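Local coordinates for protein cruciferin (Brassica napus, PDB 3KGL) that probably serves as a seed storage protein, a nutrient reservoir of the 11S globulin family, at residues W31-P36 and R190-F195; R39-S44 and N343-L348; S44-I49 and I175-D180; F61-L66 and L179-H184. All blocks are in the same frame, centred on the assembly; numbering follows the deposited sequence.

Interaction 1: W31-P36 and R190-F195; sequences WDHHAP and RNPRPF
Pro192 lies over one face of the His33 imidazole, and this is the tight part of the contact. Its CD sits 3.5 Å from the centroid of the His33 ring, a CH-pi contact offset toward the CE1 and ND1 side. The ring reaches this place with CG tucked between the backbone N and carbonyl carbon of His33 (chi1 45°). At the ring edge, His33 NE2 donates to Asn191 OD1 at 3.2 Å and 161°. The acceptor is close to the ring plane, but the amide of Asn191 stands almost upright to it. The carbonyl of Arg190 closes in obliquely, with its O 3.3 Å from His33 CD2. Contacts from several directions should restrict rotation of the imidazole, which is also covered by Ser44. Asn191 ND2 turns to another partner, Asn5 of the second subunit.

The other side is looser. His34 is partly exposed, and its NE2 stays 3.9 Å from Asn191 OD1, with no bond between them. Asp32 holds this part of the loop: its OD1 accepts from His34 N at 3.1 Å, an Asx turn, and only weakly from His34 ND1. The Arg190 side chain is poorly ordered and keeps away from the loop 31-36, making weak contacts with Glu6 and the Arg39 carbonyl. A type I turn from Asp32 to Ala35 leads into helix 36-41. The contact thus joins two connecting loops of the N-terminal cupin jelly roll, one following strand 26-30 and the other running from strand 173-180 toward strand 194-196.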
loop_
_atom_site.group_PDB
_atom_site.type_symbol
_atom_site.label_atom_id
_atom_site.label_comp_id
_atom_site.label_asym_id
_atom_site.label_seq_id
_atom_site.Cartn_x
_atom_site.Cartn_y
_atom_site.Cartn_z
ATOM N N TRP A 31 -9.514 11.127 19.767
ATOM C CA TRP A 31 -8.169 10.773 20.227
ATOM C C TRP A 31 -7.089 11.416 19.383
ATOM O O TRP A 31 -7.311 11.760 18.227
ATOM C CB TRP A 31 -7.977 9.265 20.196
ATOM C CG TRP A 31 -8.274 8.585 21.494
ATOM C CD1 TRP A 31 -7.378 8.250 22.453
ATOM C CD2 TRP A 31 -9.553 8.149 21.976
ATOM N NE1 TRP A 31 -8.007 7.636 23.504
ATOM C CE2 TRP A 31 -9.344 7.564 23.237
ATOM C CE3 TRP A 31 -10.850 8.201 21.467
ATOM C CZ2 TRP A 31 -10.373 7.037 23.993
ATOM C CZ3 TRP A 31 -11.877 7.676 22.226
ATOM C CH2 TRP A 31 -11.633 7.098 23.471
ATOM N N ASP A 32 -5.904 11.560 19.961
ATOM C CA ASP A 32 -4.801 12.177 19.249
ATOM C C ASP A 32 -3.951 11.169 18.458
ATOM O O ASP A 32 -3.297 10.287 19.031
ATOM C CB ASP A 32 -3.917 12.941 20.218
ATOM C CG ASP A 32 -2.929 13.825 19.510
ATOM O OD1 ASP A 32 -3.119 14.076 18.299
ATOM O OD2 ASP A 32 -1.970 14.274 20.160
ATOM N N HIS A 33 -3.941 11.312 17.138
ATOM C CA HIS A 33 -3.188 10.388 16.303
ATOM C C HIS A 33 -1.725 10.799 16.188
ATOM O O HIS A 33 -0.918 10.047 15.645
ATOM C CB HIS A 33 -3.833 10.274 14.922
ATOM C CG HIS A 33 -4.213 11.592 14.330
ATOM N ND1 HIS A 33 -5.378 12.248 14.667
ATOM C CD2 HIS A 33 -3.576 12.383 13.433
ATOM C CE1 HIS A 33 -5.443 13.386 13.997
ATOM N NE2 HIS A 33 -4.364 13.495 13.242
ATOM N N HIS A 34 -1.395 11.991 16.692
ATOM C CA HIS A 34 -0.009 12.471 16.745
ATOM C C HIS A 34 0.736 11.932 17.966
ATOM O O HIS A 34 1.927 12.182 18.140
ATOM C CB HIS A 34 0.058 13.998 16.789
ATOM C CG HIS A 34 -0.574 14.671 15.617
ATOM N ND1 HIS A 34 -1.675 15.489 15.740
ATOM C CD2 HIS A 34 -0.250 14.667 14.302
ATOM C CE1 HIS A 34 -2.006 15.956 14.549
ATOM N NE2 HIS A 34 -1.159 15.472 13.659
ATOM N N ALA A 35 0.025 11.230 18.835
ATOM C CA ALA A 35 0.680 10.538 19.923
ATOM C C ALA A 35 1.604 9.488 19.309
ATOM O O ALA A 35 1.188 8.732 18.428
ATOM C CB ALA A 35 -0.354 9.883 20.832
ATOM N N PRO A 36 2.870 9.442 19.757
ATOM C CA PRO A 36 3.790 8.435 19.218
ATOM C C PRO A 36 3.150 7.058 19.197
ATOM O O PRO A 36 3.157 6.400 18.176
ATOM C CB PRO A 36 4.945 8.481 20.199
ATOM C CG PRO A 36 4.971 9.931 20.613
ATOM C CD PRO A 36 3.531 10.326 20.731
ATOM N N ARG A 190 -2.334 11.584 6.868
ATOM C CA ARG A 190 -2.173 10.986 8.188
ATOM C C ARG A 190 -3.159 11.505 9.253
ATOM O O ARG A 190 -2.990 11.216 10.428
ATOM C CB ARG A 190 -0.743 11.164 8.669
ATOM C CG ARG A 190 -0.269 10.042 9.550
ATOM C CD ARG A 190 -0.064 8.771 8.755
ATOM N NE ARG A 190 0.588 7.757 9.581
ATOM C CZ ARG A 190 0.982 6.575 9.132
ATOM N NH1 ARG A 190 0.790 6.262 7.851
ATOM N NH2 ARG A 190 1.566 5.715 9.962
ATOM N N ASN A 191 -4.174 12.259 8.846
ATOM C CA ASN A 191 -5.279 12.639 9.735
ATOM C C ASN A 191 -6.605 11.972 9.361
ATOM O O ASN A 191 -6.807 11.573 8.206
ATOM C CB ASN A 191 -5.509 14.155 9.775
ATOM C CG ASN A 191 -4.236 14.944 9.759
ATOM O OD1 ASN A 191 -3.762 15.426 10.801
ATOM N ND2 ASN A 191 -3.669 15.097 8.576
ATOM N N PRO A 192 -7.513 11.845 10.344
ATOM C CA PRO A 192 -8.868 11.394 10.055
ATOM C C PRO A 192 -9.613 12.586 9.509
ATOM O O PRO A 192 -9.428 13.681 10.001
ATOM C CB PRO A 192 -9.403 11.031 11.440
ATOM C CG PRO A 192 -8.662 11.899 12.340
ATOM C CD PRO A 192 -7.284 11.920 11.794
ATOM N N ARG A 193 -10.418 12.399 8.477
ATOM C CA ARG A 193 -11.108 13.539 7.910
ATOM C C ARG A 193 -12.577 13.275 7.717
ATOM O O ARG A 193 -12.977 12.568 6.798
ATOM C CB ARG A 193 -10.461 13.987 6.612
ATOM C CG ARG A 193 -9.076 14.529 6.810
ATOM C CD ARG A 193 -8.691 15.412 5.663
ATOM N NE ARG A 193 -7.273 15.739 5.670
ATOM C CZ ARG A 193 -6.793 16.933 5.972
ATOM N NH1 ARG A 193 -7.608 17.918 6.305
ATOM N NH2 ARG A 193 -5.494 17.145 5.944
ATOM N N PRO A 194 -13.389 13.847 8.605
ATOM C CA PRO A 194 -14.836 13.799 8.472
ATOM C C PRO A 194 -15.218 14.742 7.353
ATOM O O PRO A 194 -14.645 15.833 7.230
ATOM C CB PRO A 194 -15.333 14.369 9.805
ATOM C CG PRO A 194 -14.120 14.576 10.650
ATOM C CD PRO A 194 -12.966 14.685 9.733
ATOM N N PHE A 195 -16.159 14.322 6.524
ATOM C CA PHE A 195 -16.768 15.246 5.592
ATOM C C PHE A 195 -18.206 15.386 6.005
ATOM O O PHE A 195 -18.983 14.431 5.929
ATOM C CB PHE A 195 -16.650 14.752 4.160
ATOM C CG PHE A 195 -15.280 14.939 3.571
ATOM C CD1 PHE A 195 -15.018 15.989 2.711
ATOM C CD2 PHE A 195 -14.254 14.068 3.880
ATOM C CE1 PHE A 195 -13.771 16.152 2.164
ATOM C CE2 PHE A 195 -13.007 14.231 3.327
ATOM C CZ PHE A 195 -12.767 15.274 2.470
#

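Interaction 2: R39-S44 and N343-L348; sequences RCSGVS and NANAVL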
loop_
_atom_site.group_PDB
_atom_site.type_symbol
_atom_site.label_atom_id
_atom_site.label_comp_id
_atom_site.label_asym_id
_atom_site.label_seq_id
_atom_site.Cartn_x
_atom_site.Cartn_y
_atom_site.Cartn_z
ATOM N N ARG A 39 0.450 6.905 16.465
ATOM C CA ARG A 39 1.054 7.094 15.147
ATOM C C ARG A 39 1.653 5.795 14.605
ATOM O O ARG A 39 1.471 5.460 13.437
ATOM C CB ARG A 39 2.094 8.218 15.198
ATOM C CG ARG A 39 2.919 8.427 13.939
ATOM C CD ARG A 39 3.491 9.849 13.895
ATOM N NE ARG A 39 4.361 10.125 15.037
ATOM C CZ ARG A 39 4.592 11.336 15.541
ATOM N NH1 ARG A 39 4.009 12.408 15.011
ATOM N NH2 ARG A 39 5.401 11.468 16.589
ATOM N N CYS A 40 2.347 5.059 15.463
ATOM C CA CYS A 40 2.855 3.735 15.122
ATOM C C CYS A 40 1.761 2.819 14.574
ATOM O O CYS A 40 1.890 2.281 13.478
ATOM C CB CYS A 40 3.528 3.088 16.343
ATOM S SG CYS A 40 4.036 1.330 16.169
ATOM N N SER A 41 0.693 2.633 15.342
ATOM C CA SER A 41 -0.396 1.748 14.939
ATOM C C SER A 41 -1.077 2.210 13.660
ATOM O O SER A 41 -1.854 1.477 13.061
ATOM C CB SER A 41 -1.420 1.608 16.067
ATOM O OG SER A 41 -1.081 0.518 16.911
ATOM N N GLY A 42 -0.786 3.435 13.249
ATOM C CA GLY A 42 -1.343 3.983 12.031
ATOM C C GLY A 42 -2.849 4.160 12.031
ATOM O O GLY A 42 -3.487 3.996 10.992
ATOM N N VAL A 43 -3.423 4.508 13.181
ATOM C CA VAL A 43 -4.862 4.762 13.257
ATOM C C VAL A 43 -5.220 5.928 14.173
ATOM O O VAL A 43 -4.413 6.371 14.981
ATOM C CB VAL A 43 -5.645 3.523 13.745
ATOM C CG1 VAL A 43 -5.444 2.350 12.797
ATOM C CG2 VAL A 43 -5.243 3.165 15.171
ATOM N N SER A 44 -6.443 6.420 14.025
ATOM C CA SER A 44 -7.030 7.337 14.985
ATOM C C SER A 44 -8.247 6.641 15.586
ATOM O O SER A 44 -8.681 5.584 15.110
ATOM C CB SER A 44 -7.447 8.633 14.297
ATOM O OG SER A 44 -8.019 9.555 15.204
ATOM N N ASN A 343 0.309 -10.146 12.227
ATOM C CA ASN A 343 0.143 -9.372 10.991
ATOM C C ASN A 343 -0.729 -8.133 11.112
ATOM O O ASN A 343 -1.147 -7.564 10.102
ATOM C CB ASN A 343 -0.397 -10.257 9.861
ATOM C CG ASN A 343 -1.760 -10.896 10.192
ATOM O OD1 ASN A 343 -2.152 -11.033 11.357
ATOM N ND2 ASN A 343 -2.479 -11.302 9.148
ATOM N N ALA A 344 -0.997 -7.707 12.342
ATOM C CA ALA A 344 -1.853 -6.545 12.551
ATOM C C ALA A 344 -1.404 -5.654 13.697
ATOM O O ALA A 344 -0.770 -6.091 14.659
ATOM C CB ALA A 344 -3.284 -6.982 12.774
ATOM N N ASN A 345 -1.750 -4.383 13.585
ATOM C CA ASN A 345 -1.642 -3.497 14.719
ATOM C C ASN A 345 -2.980 -3.492 15.410
ATOM O O ASN A 345 -4.012 -3.501 14.753
ATOM C CB ASN A 345 -1.265 -2.104 14.262
ATOM C CG ASN A 345 0.164 -2.025 13.830
ATOM O OD1 ASN A 345 0.927 -2.983 14.003
ATOM N ND2 ASN A 345 0.547 -0.891 13.259
ATOM N N ALA A 346 -2.967 -3.510 16.733
ATOM C CA ALA A 346 -4.208 -3.528 17.489
ATOM C C ALA A 346 -4.445 -2.188 18.157
ATOM O O ALA A 346 -3.527 -1.384 18.317
ATOM C CB ALA A 346 -4.179 -4.639 18.526
ATOM N N VAL A 347 -5.696 -1.952 18.525
ATOM C CA VAL A 347 -6.067 -0.813 19.347
ATOM C C VAL A 347 -7.173 -1.300 20.287
ATOM O O VAL A 347 -8.186 -1.835 19.846
ATOM C CB VAL A 347 -6.457 0.400 18.475
ATOM C CG1 VAL A 347 -7.797 1.011 18.888
ATOM C CG2 VAL A 347 -5.314 1.420 18.449
ATOM N N LEU A 348 -6.937 -1.178 21.590
ATOM C CA LEU A 348 -7.782 -1.833 22.582
ATOM C C LEU A 348 -8.589 -0.828 23.377
ATOM O O LEU A 348 -8.051 0.152 23.906
ATOM C CB LEU A 348 -6.935 -2.669 23.532
ATOM C CG LEU A 348 -7.684 -3.359 24.669
ATOM C CD1 LEU A 348 -6.944 -4.615 25.090
ATOM C CD2 LEU A 348 -7.866 -2.439 25.858
#
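This is a buried contact between the two cupin halves of the chain, where the end of helix 36-41 and the start of strand 43-50 meet the beginning of strand 346-352. Asn345 and Ser41 carry most of it. The Asn345 side chain points at the helix end, with CG beside its own backbone N (chi1 -73°). This brings its amide nitrogen alongside Ser41. Asn345 ND2 donates to Ser41 O over 3.4 Å in a nearly straight (172°) but weak bond. The same nitrogen also donates to Gln187 O of the third subunit, while Asn345 OD1 accepts from the Gln382 backbone. The amide is therefore gripped at both ends, and its rotation is likely fixed.

The Ser41 hydroxyl lies by the base of the asparagine, with Ser41 OG 3.7 Å from Asn345 CB. OG also comes within 3.4 Å of Ala346 O, but this is a weak and unsettled bond, and Ser379 is its stronger partner. Such pairing of two cupin domains in one chain is the bicupin plan of 11S globulins. Gly42, with positive phi, ends the helix in a Schellman motif; its N bonds to Arg39 O at 3.0 Å. The chain then turns into strand 43-50.

Beyond the turn the chemistry becomes apolar. Val43 and Val347 reach across the interface from either segment and pass alongside one another. They meet through one methyl each, Val43 CG2 and Val347 CG2, at 3.7 Å. On the helix, Cys40 is tied to Cys7 by a disulfide.

Interaction 3: S44-I49 and I175-D180; sequences SFVRYI and IVSVLD
Ile175 pairs with Tyr48 at one end of this antiparallel ladder, whose strand segments run at 161° to each other. Tyr48 N gives Ile175 O a bond of 2.7 Å, and Ile175 N returns a weak one to Tyr48 O. The tyrosine ring passes the isoleucine obliquely, with Tyr48 CD2 4.1 Å from Ile175 CB. The next residue, Val176, faces Arg47 in a non-hydrogen-bonded pair. Its CG2 lies 3.9 Å from Arg47 CB, while the guanidinium reaches away to Glu29.

Ser177 N bonds to Val46 O at 2.9 Å, and Val46 N bonds back to Ser177 O. The CB of Ser177 packs on Val46 CG1, and its hydroxyl bonds to Ser67. Ser177 O also sits over one face of the Phe45 ring, offset toward the rim. Phe45 CG is anti to its backbone N (chi1 -160°), which folds the ring over the neighbouring strand.

These are central strands of a cupin jelly-roll sheet. Tyr48, Val46 and Ser177 share the face on which Tyr48 stacks with Tyr56 of the second sheet. Phe45 and Val176 share the other face, which meets strand 346-352 of the C-terminal half.

Val178 pairs with Phe45 without mutual backbone bonds, and its CG2 touches Ser44 O at 3.5 Å. Leu179 then pairs with Ser44: Leu179 N to Ser44 O is 3.0 Å and nearly straight, and Ser44 N bonds back to Leu179 O at 3.1 Å.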
loop_
_atom_site.group_PDB
_atom_site.type_symbol
_atom_site.label_atom_id
_atom_site.label_comp_id
_atom_site.label_asym_id
_atom_site.label_seq_id
_atom_site.Cartn_x
_atom_site.Cartn_y
_atom_site.Cartn_z
ATOM N N SER A 44 -6.443 6.420 14.025
ATOM C CA SER A 44 -7.030 7.337 14.985
ATOM C C SER A 44 -8.247 6.641 15.586
ATOM O O SER A 44 -8.681 5.584 15.110
ATOM C CB SER A 44 -7.447 8.633 14.297
ATOM O OG SER A 44 -8.019 9.555 15.204
ATOM N N PHE A 45 -8.798 7.233 16.637
ATOM C CA PHE A 45 -9.929 6.639 17.338
ATOM C C PHE A 45 -10.868 7.780 17.726
ATOM O O PHE A 45 -10.429 8.918 17.862
ATOM C CB PHE A 45 -9.423 5.883 18.567
ATOM C CG PHE A 45 -10.374 4.846 19.098
ATOM C CD1 PHE A 45 -10.423 3.583 18.544
ATOM C CD2 PHE A 45 -11.194 5.123 20.183
ATOM C CE1 PHE A 45 -11.293 2.629 19.042
ATOM C CE2 PHE A 45 -12.064 4.157 20.686
ATOM C CZ PHE A 45 -12.109 2.920 20.115
ATOM N N VAL A 46 -12.158 7.491 17.862
ATOM C CA VAL A 46 -13.138 8.521 18.193
ATOM C C VAL A 46 -14.309 7.882 18.890
ATOM O O VAL A 46 -14.597 6.712 18.673
ATOM C CB VAL A 46 -13.662 9.256 16.940
ATOM C CG1 VAL A 46 -14.225 8.266 15.952
ATOM C CG2 VAL A 46 -14.720 10.287 17.319
ATOM N N ARG A 47 -14.984 8.643 19.740
ATOM C CA ARG A 47 -16.164 8.141 20.421
ATOM C C ARG A 47 -17.260 9.146 20.226
ATOM O O ARG A 47 -17.089 10.306 20.558
ATOM C CB ARG A 47 -15.910 7.977 21.914
ATOM C CG ARG A 47 -17.162 7.658 22.697
ATOM C CD ARG A 47 -17.055 8.100 24.145
ATOM N NE ARG A 47 -16.227 7.204 24.932
ATOM C CZ ARG A 47 -15.131 7.569 25.582
ATOM N NH1 ARG A 47 -14.720 8.827 25.562
ATOM N NH2 ARG A 47 -14.448 6.663 26.263
ATOM N N TYR A 48 -18.374 8.709 19.655
ATOM C CA TYR A 48 -19.571 9.526 19.624
ATOM C C TYR A 48 -20.292 9.277 20.926
ATOM O O TYR A 48 -20.531 8.118 21.277
ATOM C CB TYR A 48 -20.501 9.094 18.496
ATOM C CG TYR A 48 -19.927 9.166 17.103
ATOM C CD1 TYR A 48 -18.941 10.088 16.778
ATOM C CD2 TYR A 48 -20.404 8.332 16.101
ATOM C CE1 TYR A 48 -18.426 10.162 15.497
ATOM C CE2 TYR A 48 -19.901 8.400 14.825
ATOM C CZ TYR A 48 -18.915 9.316 14.522
ATOM O OH TYR A 48 -18.420 9.377 13.240
ATOM N N ILE A 49 -20.641 10.340 21.651
ATOM C CA ILE A 49 -21.561 10.191 22.786
ATOM C C ILE A 49 -22.877 10.915 22.569
ATOM O O ILE A 49 -22.966 12.120 22.824
ATOM C CB ILE A 49 -20.997 10.711 24.097
ATOM C CG1 ILE A 49 -19.521 10.354 24.235
ATOM C CG2 ILE A 49 -21.786 10.114 25.198
ATOM C CD1 ILE A 49 -19.018 10.379 25.657
ATOM N N ILE A 175 -21.257 5.218 20.493
ATOM C CA ILE A 175 -20.538 4.507 19.456
ATOM C C ILE A 175 -19.046 4.842 19.577
ATOM O O ILE A 175 -18.672 5.985 19.858
ATOM C CB ILE A 175 -21.070 4.787 18.009
ATOM C CG1 ILE A 175 -22.557 4.456 17.875
ATOM C CG2 ILE A 175 -20.322 3.936 16.994
ATOM C CD1 ILE A 175 -23.466 5.657 17.912
ATOM N N VAL A 176 -18.215 3.818 19.386
ATOM C CA VAL A 176 -16.769 3.940 19.386
ATOM C C VAL A 176 -16.236 3.468 18.017
ATOM O O VAL A 176 -16.734 2.478 17.476
ATOM C CB VAL A 176 -16.205 3.138 20.566
ATOM C CG1 VAL A 176 -15.104 2.190 20.134
ATOM C CG2 VAL A 176 -15.755 4.093 21.669
ATOM N N SER A 177 -15.265 4.193 17.444
ATOM C CA SER A 177 -14.852 3.996 16.039
ATOM C C SER A 177 -13.341 4.052 15.821
ATOM O O SER A 177 -12.676 4.948 16.335
ATOM C CB SER A 177 -15.476 5.063 15.121
ATOM O OG SER A 177 -16.878 4.925 14.973
ATOM N N VAL A 178 -12.803 3.120 15.033
ATOM C CA VAL A 178 -11.421 3.245 14.568
ATOM C C VAL A 178 -11.400 3.784 13.141
ATOM O O VAL A 178 -12.248 3.435 12.326
ATOM C CB VAL A 178 -10.632 1.908 14.625
ATOM C CG1 VAL A 178 -11.163 0.940 13.613
ATOM C CG2 VAL A 178 -9.140 2.149 14.368
ATOM N N LEU A 179 -10.437 4.651 12.846
ATOM C CA LEU A 179 -10.227 5.111 11.484
ATOM C C LEU A 179 -8.840 4.654 11.047
ATOM O O LEU A 179 -7.856 4.938 11.727
ATOM C CB LEU A 179 -10.363 6.629 11.411
ATOM C CG LEU A 179 -11.663 7.201 11.983
ATOM C CD1 LEU A 179 -11.506 8.667 12.286
ATOM C CD2 LEU A 179 -12.844 7.001 11.057
ATOM N N ASP A 180 -8.772 3.937 9.923
ATOM C CA ASP A 180 -7.523 3.342 9.417
ATOM C C ASP A 180 -6.767 4.331 8.538
ATOM O O ASP A 180 -7.095 4.503 7.371
ATOM C CB ASP A 180 -7.828 2.056 8.632
ATOM C CG ASP A 180 -6.575 1.266 8.268
ATOM O OD1 ASP A 180 -5.459 1.773 8.511
ATOM O OD2 ASP A 180 -6.716 0.138 7.728
#

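Interaction 4: F61-L66 and L179-H184; sequences FSTAKL and LDLASH
Lys65 and Leu179 form an antiparallel non-hydrogen-bonded pair, with CA atoms 5.0 Å apart, and next to it Asp180 N makes a weak 3.3 Å bond to Ala64 O. The pair lies at one end of two inner strands of the cupin jelly-roll sheet, where strand 65-71 begins and strand 173-180 ends.

Leu179 is the hub of the side-chain packing. Its CD2 methyl lies over one face of the Phe61 ring, 4.3 Å from the centroid, in a CH-pi contact; the two side chains cross at about a right angle. The same CD2 rests against the aliphatic part of Lys65, 3.6 Å from Lys65 CG. Leucine and lysine extend together from the same face of the sheet. The lysine chain then bends at its third and fourth torsions, and its NZ makes a weak bond to Tyr48 OH.

Thr63, on the loop before strand 65-71, packs beside the backbone of Leu179 and Asp180. With OG1 held between its backbone N and carbonyl carbon (chi1 68°), the hydroxyl donates to Ala64 O at 3.1 Å. Ala64 O thus accepts from both Thr63 OG1 and Asp180 N. The Thr63 hydroxyl also lies 3.7 Å from Leu179 CB, and its methyl CG2 meets Leu181 CD1 at 3.9 Å.

Leu181 belongs to the turn beyond the strand. Asp180 shapes this turn as an Asx motif: its OD1 accepts from Ser183 N at 3.1 Å, from above the carboxylate plane.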
loop_
_atom_site.group_PDB
_atom_site.type_symbol
_atom_site.label_atom_id
_atom_site.label_comp_id
_atom_site.label_asym_id
_atom_site.label_seq_id
_atom_site.Cartn_x
_atom_site.Cartn_y
_atom_site.Cartn_z
ATOM N N PHE A 61 -16.127 9.567 5.417
ATOM C CA PHE A 61 -14.709 9.616 5.724
ATOM C C PHE A 61 -13.841 9.207 4.550
ATOM O O PHE A 61 -14.329 8.617 3.588
ATOM C CB PHE A 61 -14.419 8.727 6.929
ATOM C CG PHE A 61 -15.077 9.202 8.178
ATOM C CD1 PHE A 61 -14.377 9.975 9.091
ATOM C CD2 PHE A 61 -16.413 8.915 8.420
ATOM C CE1 PHE A 61 -14.992 10.438 10.243
ATOM C CE2 PHE A 61 -17.038 9.373 9.564
ATOM C CZ PHE A 61 -16.325 10.139 10.483
ATOM N N SER A 62 -12.552 9.533 4.644
ATOM C CA SER A 62 -11.580 9.246 3.590
ATOM C C SER A 62 -10.826 7.937 3.863
ATOM O O SER A 62 -9.954 7.530 3.092
ATOM C CB SER A 62 -10.599 10.414 3.448
ATOM O OG SER A 62 -9.876 10.636 4.655
ATOM N N THR A 63 -11.173 7.287 4.968
ATOM C CA THR A 63 -10.530 6.050 5.369
ATOM C C THR A 63 -11.580 5.041 5.776
ATOM O O THR A 63 -12.736 5.391 6.005
ATOM C CB THR A 63 -9.676 6.264 6.602
ATOM O OG1 THR A 63 -10.538 6.537 7.717
ATOM C CG2 THR A 63 -8.719 7.418 6.392
ATOM N N ALA A 64 -11.171 3.786 5.883
ATOM C CA ALA A 64 -12.048 2.755 6.410
ATOM C C ALA A 64 -12.500 3.104 7.835
ATOM O O ALA A 64 -11.821 3.810 8.568
ATOM C CB ALA A 64 -11.340 1.430 6.393
ATOM N N LYS A 65 -13.660 2.603 8.216
ATOM C CA LYS A 65 -14.237 2.918 9.503
ATOM C C LYS A 65 -14.815 1.629 10.030
ATOM O O LYS A 65 -15.548 0.933 9.331
ATOM C CB LYS A 65 -15.356 3.953 9.331
ATOM C CG LYS A 65 -15.626 4.819 10.553
ATOM C CD LYS A 65 -16.674 5.909 10.281
ATOM C CE LYS A 65 -18.069 5.503 10.757
ATOM N NZ LYS A 65 -18.801 6.606 11.485
ATOM N N LEU A 66 -14.464 1.288 11.256
ATOM C CA LEU A 66 -15.061 0.133 11.904
ATOM C C LEU A 66 -15.611 0.624 13.233
ATOM O O LEU A 66 -14.862 1.083 14.092
ATOM C CB LEU A 66 -14.022 -0.972 12.105
ATOM C CG LEU A 66 -14.446 -2.414 11.819
ATOM C CD1 LEU A 66 -13.399 -3.400 12.329
ATOM C CD2 LEU A 66 -15.799 -2.720 12.427
ATOM N N LEU A 179 -10.437 4.651 12.846
ATOM C CA LEU A 179 -10.227 5.111 11.484
ATOM C C LEU A 179 -8.840 4.654 11.047
ATOM O O LEU A 179 -7.856 4.938 11.727
ATOM C CB LEU A 179 -10.363 6.629 11.411
ATOM C CG LEU A 179 -11.663 7.201 11.983
ATOM C CD1 LEU A 179 -11.506 8.667 12.286
ATOM C CD2 LEU A 179 -12.844 7.001 11.057
ATOM N N ASP A 180 -8.772 3.937 9.923
ATOM C CA ASP A 180 -7.523 3.342 9.417
ATOM C C ASP A 180 -6.767 4.331 8.538
ATOM O O ASP A 180 -7.095 4.503 7.371
ATOM C CB ASP A 180 -7.828 2.056 8.632
ATOM C CG ASP A 180 -6.575 1.266 8.268
ATOM O OD1 ASP A 180 -5.459 1.773 8.511
ATOM O OD2 ASP A 180 -6.716 0.138 7.728
ATOM N N LEU A 181 -5.762 4.980 9.113
ATOM C CA LEU A 181 -5.072 6.078 8.452
ATOM C C LEU A 181 -4.002 5.586 7.497
ATOM O O LEU A 181 -3.814 6.146 6.419
ATOM C CB LEU A 181 -4.459 7.018 9.487
ATOM C CG LEU A 181 -5.346 8.192 9.918
ATOM C CD1 LEU A 181 -6.829 7.877 9.753
ATOM C CD2 LEU A 181 -5.037 8.631 11.337
ATOM N N ALA A 182 -3.302 4.534 7.902
ATOM C CA ALA A 182 -2.234 3.963 7.099
ATOM C C ALA A 182 -2.764 3.311 5.822
ATOM O O ALA A 182 -2.137 3.414 4.766
ATOM C CB ALA A 182 -1.465 2.965 7.915
ATOM N N SER A 183 -3.923 2.657 5.924
ATOM C CA SER A 183 -4.496 1.879 4.816
ATOM C C SER A 183 -4.353 2.532 3.441
ATOM O O SER A 183 -4.408 3.757 3.295
ATOM C CB SER A 183 -5.964 1.539 5.090
ATOM O OG SER A 183 -6.566 0.880 3.991
ATOM N N HIS A 184 -4.160 1.704 2.422
ATOM C CA HIS A 184 -3.998 2.239 1.084
ATOM C C HIS A 184 -5.260 2.989 0.649
ATOM O O HIS A 184 -5.184 3.896 -0.167
ATOM C CB HIS A 184 -3.548 1.161 0.077
ATOM C CG HIS A 184 -4.547 0.065 -0.166
ATOM N ND1 HIS A 184 -5.472 0.109 -1.191
ATOM C CD2 HIS A 184 -4.736 -1.127 0.452
ATOM C CE1 HIS A 184 -6.201 -0.993 -1.177
ATOM N NE2 HIS A 184 -5.774 -1.761 -0.192
#

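In the fold
All four contacts are buried. Interaction 3 is the most central, a regular ladder of backbone bonds between neighbouring strands. Interaction 4 continues from the end of strand 173-180 and shares Leu179 and Asp180 with it. There the backbone pairing thins out and side-chain packing does more of the work. Interaction 2 shares Ser44 with interaction 3 but looks outward from strand 43-50 to the C-terminal cupin half, with weak polar bonds and one valine pair. Interaction 1 joins loops and has the most partly exposed members, His34 and Arg190. Pro192 touches Leu179, linking interaction 1 to interactions 3 and 4. Interactions 1 and 2 also have polar links to other subunits of the trimer.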